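Carbohydrate binding family 6 (Clostridium thermocellum, PDB 5A8C) probably removes terminal alpha-L-arabinofuranosyl groups from arabinose-bearing polysaccharides or oligosaccharides, as a glycoside hydrolase of family 43 with a five-bladed beta-propeller fold. Local coordinates at residues T37-A42 / Y297-C302; P260-N265 / V281-T286. One frame throughout, in Å; residues are numbered along the deposited sequence.

Interaction 1 (T37-A42 / Y297-C302). With TRS (2-amino-2-hydroxymethyl-propane-1,3-diol), chain C.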
# COMPACT_ATOMS: atom_id res chain seq x y z
N THR A 37 1.40 -13.19 0.70
CA THR A 37 1.36 -11.83 0.16
C THR A 37 0.68 -10.92 1.15
O THR A 37 -0.27 -11.29 1.85
CB THR A 37 0.55 -11.80 -1.17
OG1 THR A 37 -0.73 -12.40 -1.05
CG2 THR A 37 1.35 -12.46 -2.29
N ALA A 38 1.14 -9.65 1.19
CA ALA A 38 0.64 -8.67 2.15
C ALA A 38 0.70 -7.26 1.56
O ALA A 38 1.34 -7.02 0.52
CB ALA A 38 1.47 -8.69 3.43
N ASP A 39 0.02 -6.35 2.23
CA ASP A 39 0.22 -4.89 1.95
C ASP A 39 -0.01 -4.52 0.49
O ASP A 39 0.83 -3.88 -0.15
CB ASP A 39 1.63 -4.45 2.37
CG ASP A 39 2.04 -4.93 3.73
OD1 ASP A 39 1.21 -4.92 4.65
OD2 ASP A 39 3.27 -5.26 3.87
N PRO A 40 -1.13 -4.96 -0.09
CA PRO A 40 -1.31 -4.76 -1.53
C PRO A 40 -1.42 -3.32 -1.98
O PRO A 40 -1.97 -2.46 -1.24
CB PRO A 40 -2.61 -5.50 -1.80
CG PRO A 40 -3.38 -5.41 -0.51
CD PRO A 40 -2.30 -5.59 0.54
N ALA A 41 -1.04 -3.09 -3.22
CA ALA A 41 -1.33 -1.88 -3.97
C ALA A 41 -1.75 -2.31 -5.37
O ALA A 41 -1.32 -3.35 -5.86
CB ALA A 41 -0.13 -0.94 -4.00
N ALA A 42 -2.55 -1.51 -6.04
CA ALA A 42 -3.15 -1.94 -7.31
C ALA A 42 -3.14 -0.86 -8.35
O ALA A 42 -3.27 0.33 -8.05
CB ALA A 42 -4.57 -2.43 -7.10
N TYR A 297 3.58 -13.61 10.07
CA TYR A 297 4.30 -13.12 8.89
C TYR A 297 3.98 -13.97 7.66
O TYR A 297 4.83 -14.11 6.77
CB TYR A 297 5.80 -13.09 9.11
CG TYR A 297 6.20 -12.26 10.32
CD1 TYR A 297 6.07 -10.88 10.32
CD2 TYR A 297 6.69 -12.87 11.44
CE1 TYR A 297 6.42 -10.11 11.40
CE2 TYR A 297 7.04 -12.11 12.57
CZ TYR A 297 6.87 -10.75 12.54
OH TYR A 297 7.18 -9.99 13.66
N GLN A 298 2.78 -14.56 7.60
CA GLN A 298 2.37 -15.37 6.46
C GLN A 298 0.96 -14.98 6.09
O GLN A 298 -0.02 -15.67 6.39
CB GLN A 298 2.53 -16.86 6.72
CG GLN A 298 4.02 -17.26 6.73
CD GLN A 298 4.30 -18.72 6.95
OE1 GLN A 298 5.07 -19.32 6.19
NE2 GLN A 298 3.78 -19.27 8.03
N ARG A 299 0.83 -13.84 5.41
CA ARG A 299 -0.43 -13.21 5.04
C ARG A 299 -0.85 -13.64 3.63
O ARG A 299 -0.07 -14.21 2.88
CB ARG A 299 -0.29 -11.70 5.16
CG ARG A 299 -0.11 -11.24 6.61
CD ARG A 299 0.42 -9.85 6.74
NE ARG A 299 1.86 -9.79 6.51
CZ ARG A 299 2.54 -8.65 6.59
NH1 ARG A 299 1.99 -7.56 7.09
NH2 ARG A 299 3.78 -8.60 6.16
N ASN A 300 -2.09 -13.30 3.27
CA ASN A 300 -2.54 -13.46 1.88
C ASN A 300 -3.41 -12.28 1.49
O ASN A 300 -4.22 -11.77 2.28
CB ASN A 300 -3.27 -14.78 1.66
CG ASN A 300 -4.49 -14.92 2.55
OD1 ASN A 300 -4.42 -15.42 3.67
ND2 ASN A 300 -5.63 -14.47 2.04
N VAL A 301 -3.31 -11.90 0.22
CA VAL A 301 -4.12 -10.83 -0.34
C VAL A 301 -5.58 -11.19 -0.37
O VAL A 301 -5.99 -12.34 -0.58
CB VAL A 301 -3.57 -10.43 -1.71
CG1 VAL A 301 -3.68 -11.57 -2.73
CG2 VAL A 301 -4.19 -9.18 -2.27
N CYS A 302 -6.44 -10.17 -0.27
CA CYS A 302 -7.89 -10.21 -0.34
C CYS A 302 -8.41 -9.05 -1.18
O CYS A 302 -7.74 -8.02 -1.28
CB CYS A 302 -8.52 -10.17 1.05
SG CYS A 302 -8.15 -11.53 2.16
C TRS C . 4.25 -3.27 7.25
C1 TRS C . 5.30 -2.28 7.74
C2 TRS C . 3.31 -2.59 6.26
C3 TRS C . 4.91 -4.53 6.64
N TRS C . 3.42 -3.71 8.44
O1 TRS C . 6.02 -1.79 6.61
O2 TRS C . 2.45 -1.66 6.92
O3 TRS C . 4.01 -5.56 6.36
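T37 holds the chain at the entry to strand 300-306 by two bonds. Its N gives a hydrogen bond to R299 O (2.8 Å), and its hydroxyl OG1 accepts the V301 N-H at 2.9 Å. OG1 reaches that N-H because it stands between the T37 backbone N and carbonyl carbon (chi1 52°). A38 sets its methyl over one face of the R299 guanidinium, CB 3.2 Å above the plane and over its centre. D39, where the chain turns a corner, faces the same group only obliquely; its OD1 and R299 NH1, 3.7 Å apart, form a long salt bridge of charges alone. A Tris molecule, probably from the crystallisation liquor, bridges the two: its O3 donates to D39 OD2 (2.6 Å) and lies in the guanidinium plane, accepting from R299 NH1 (2.9 Å) and NH2 (3.1 Å). D56 is a further salt-bridge partner of R299, and S54 bonds D39 OD2. P40 CB packs against V301 CG2. D162 and E211 also bind the Tris, and a calcium ion lies about 6 Å from the D39 side chain, consistent with the central acidic pocket of a family 43 five-bladed beta-propeller, beside the junction of the chain's first strand with its last.

Interaction 2 (P260-N265 / V281-T286)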
# COMPACT_ATOMS: atom_id res chain seq x y z
N PRO A 260 -11.78 -11.16 8.69
CA PRO A 260 -11.73 -12.50 9.30
C PRO A 260 -10.36 -13.12 9.18
O PRO A 260 -9.56 -12.81 8.29
CB PRO A 260 -12.80 -13.28 8.52
CG PRO A 260 -12.86 -12.58 7.23
CD PRO A 260 -12.63 -11.11 7.51
N ASP A 261 -10.09 -14.04 10.11
CA ASP A 261 -8.86 -14.81 10.07
C ASP A 261 -7.62 -13.95 10.02
O ASP A 261 -6.69 -14.23 9.26
CB ASP A 261 -8.88 -15.82 8.91
CG ASP A 261 -9.98 -16.86 8.98
OD1 ASP A 261 -10.58 -17.04 10.08
OD2 ASP A 261 -10.21 -17.53 7.97
N ASN A 262 -7.58 -12.92 10.88
CA ASN A 262 -6.46 -12.02 10.91
C ASN A 262 -5.72 -11.96 12.21
O ASN A 262 -4.75 -11.18 12.32
CB ASN A 262 -6.83 -10.62 10.40
CG ASN A 262 -5.63 -9.86 9.93
OD1 ASN A 262 -4.85 -10.37 9.10
ND2 ASN A 262 -5.45 -8.65 10.38
N TYR A 263 -6.15 -12.68 13.25
CA TYR A 263 -5.35 -12.86 14.46
C TYR A 263 -5.02 -11.52 15.15
O TYR A 263 -4.00 -11.39 15.80
CB TYR A 263 -4.10 -13.67 14.20
CG TYR A 263 -4.37 -15.06 13.70
CD1 TYR A 263 -4.54 -15.32 12.36
CD2 TYR A 263 -4.43 -16.13 14.58
CE1 TYR A 263 -4.76 -16.61 11.88
CE2 TYR A 263 -4.68 -17.42 14.12
CZ TYR A 263 -4.79 -17.64 12.77
OH TYR A 263 -4.98 -18.92 12.29
N SER A 264 -5.94 -10.56 15.04
CA SER A 264 -5.77 -9.24 15.69
C SER A 264 -4.45 -8.59 15.35
O SER A 264 -3.87 -7.85 16.13
CB SER A 264 -5.95 -9.33 17.21
OG SER A 264 -7.24 -9.86 17.49
N ASN A 265 -3.98 -8.82 14.11
CA ASN A 265 -2.69 -8.32 13.68
C ASN A 265 -2.84 -7.20 12.63
O ASN A 265 -3.90 -6.60 12.51
CB ASN A 265 -1.80 -9.48 13.25
CG ASN A 265 -0.31 -9.20 13.56
OD1 ASN A 265 0.33 -8.25 13.01
ND2 ASN A 265 0.26 -10.03 14.38
N VAL A 281 -8.41 -3.63 -1.79
CA VAL A 281 -7.51 -4.77 -1.69
C VAL A 281 -6.85 -4.68 -0.33
O VAL A 281 -6.51 -3.60 0.14
CB VAL A 281 -6.51 -4.81 -2.85
CG1 VAL A 281 -7.20 -5.17 -4.17
CG2 VAL A 281 -5.64 -3.64 -3.00
N TYR A 282 -6.66 -5.83 0.32
CA TYR A 282 -6.15 -5.86 1.69
C TYR A 282 -5.52 -7.18 1.94
O TYR A 282 -5.28 -7.97 0.98
CB TYR A 282 -7.26 -5.48 2.68
CG TYR A 282 -8.46 -6.39 2.68
CD1 TYR A 282 -9.49 -6.23 1.75
CD2 TYR A 282 -8.59 -7.39 3.63
CE1 TYR A 282 -10.61 -7.06 1.75
CE2 TYR A 282 -9.72 -8.20 3.64
CZ TYR A 282 -10.73 -8.00 2.74
OH TYR A 282 -11.84 -8.82 2.82
N HIS A 283 -5.24 -7.54 3.18
CA HIS A 283 -4.72 -8.87 3.49
C HIS A 283 -5.38 -9.45 4.72
O HIS A 283 -5.91 -8.76 5.60
CB HIS A 283 -3.16 -8.91 3.62
CG HIS A 283 -2.59 -8.14 4.76
ND1 HIS A 283 -1.64 -7.18 4.58
CD2 HIS A 283 -2.81 -8.28 6.10
CE1 HIS A 283 -1.33 -6.73 5.76
NE2 HIS A 283 -2.01 -7.35 6.71
N ASN A 284 -5.32 -10.79 4.81
CA ASN A 284 -5.63 -11.48 6.04
C ASN A 284 -4.70 -12.67 6.15
O ASN A 284 -3.63 -12.69 5.53
CB ASN A 284 -7.13 -11.81 6.19
CG ASN A 284 -7.64 -12.91 5.30
OD1 ASN A 284 -6.90 -13.44 4.47
ND2 ASN A 284 -8.90 -13.23 5.47
N ARG A 285 -5.05 -13.61 7.02
CA ARG A 285 -4.19 -14.78 7.31
C ARG A 285 -4.94 -16.09 7.17
O ARG A 285 -4.67 -17.04 7.87
CB ARG A 285 -3.52 -14.59 8.67
CG ARG A 285 -2.53 -13.42 8.67
CD ARG A 285 -2.38 -12.75 10.03
NE ARG A 285 -1.18 -11.95 10.11
CZ ARG A 285 -1.08 -10.61 9.98
NH1 ARG A 285 -2.12 -9.85 9.67
NH2 ARG A 285 0.08 -10.06 10.19
N THR A 286 -5.91 -16.13 6.22
CA THR A 286 -6.73 -17.31 6.06
C THR A 286 -5.95 -18.48 5.49
O THR A 286 -6.24 -19.65 5.84
CB THR A 286 -7.99 -17.02 5.28
OG1 THR A 286 -8.96 -18.03 5.59
CG2 THR A 286 -7.78 -16.91 3.84
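N262 turns its CG anti to the backbone N (chi1 -158°), while R285, with CG beside its own N, runs extended from CG to NE; together these torsions bring the amide oxygen of N262 to the guanidinium edge. R285 NH1 donates to N262 OD1 at 2.8 Å with an N-H...O angle of 159°. The oxygen lies in the guanidinium plane, but the N-H comes from above the carbonyl plane of the amide, the two flat groups being turned 55° apart. Over one face of the guanidinium lies N265, whose CB is 3.4 Å above the plane and over its centre. P295 O, V296 O and N266 OD1 also accept from R285, so the charged end is held at several points and its rotation is fixed. Y263 meets the aliphatic root of the same arginine: R285 CB sits near the plane of the ring, at its edge, 3.9 Å from Y263 CD1. The contact fastens the loop between strands 250-256 and 270-274 to the end of strand 277-284, where the propeller strand gives way to helix 286-291 and R285 takes the N-cap position. Backbone bonding is limited to R285 N and D261 O, 2.8 Å apart. N284 reinforces it with its amide: ND2 donates to P260 O at 2.9 Å, coming from above the carbonyl plane. On the helix side, D261 OD2 and T286 OG1 are hydrogen-bonded at 2.7 Å; the hydroxyl also has Q290 OE1 within bonding range. N262 ND2 donates to Q258 OE1 and N266 O, which braces the amide whose oxygen receives R285.

How the interactions relate
Interactions 1 and 2 lie with their centres about 9 Å apart and meet across neighbouring antiparallel strands, 277-284 and 300-306. C302 N is 2.8 Å from Y282 O and N300 N is 2.8 Å from N284 O, both probable hydrogen bonds. Along the chain, interaction 2 is nested inside the long loop that interaction 1 closes. H283 links them towards the pocket: ND1 takes the D39 N-H, NE2 bonds N266 O, and its side chain touches A38 and R299. N266 OD1, already bonded to R285, also accepts from R299, tying the two arginines together. Interaction 1 contacts the Tris directly, whereas interaction 2 stands behind it, its H283 side chain about 6 Å from the ligand and about 9 Å from the calcium ion.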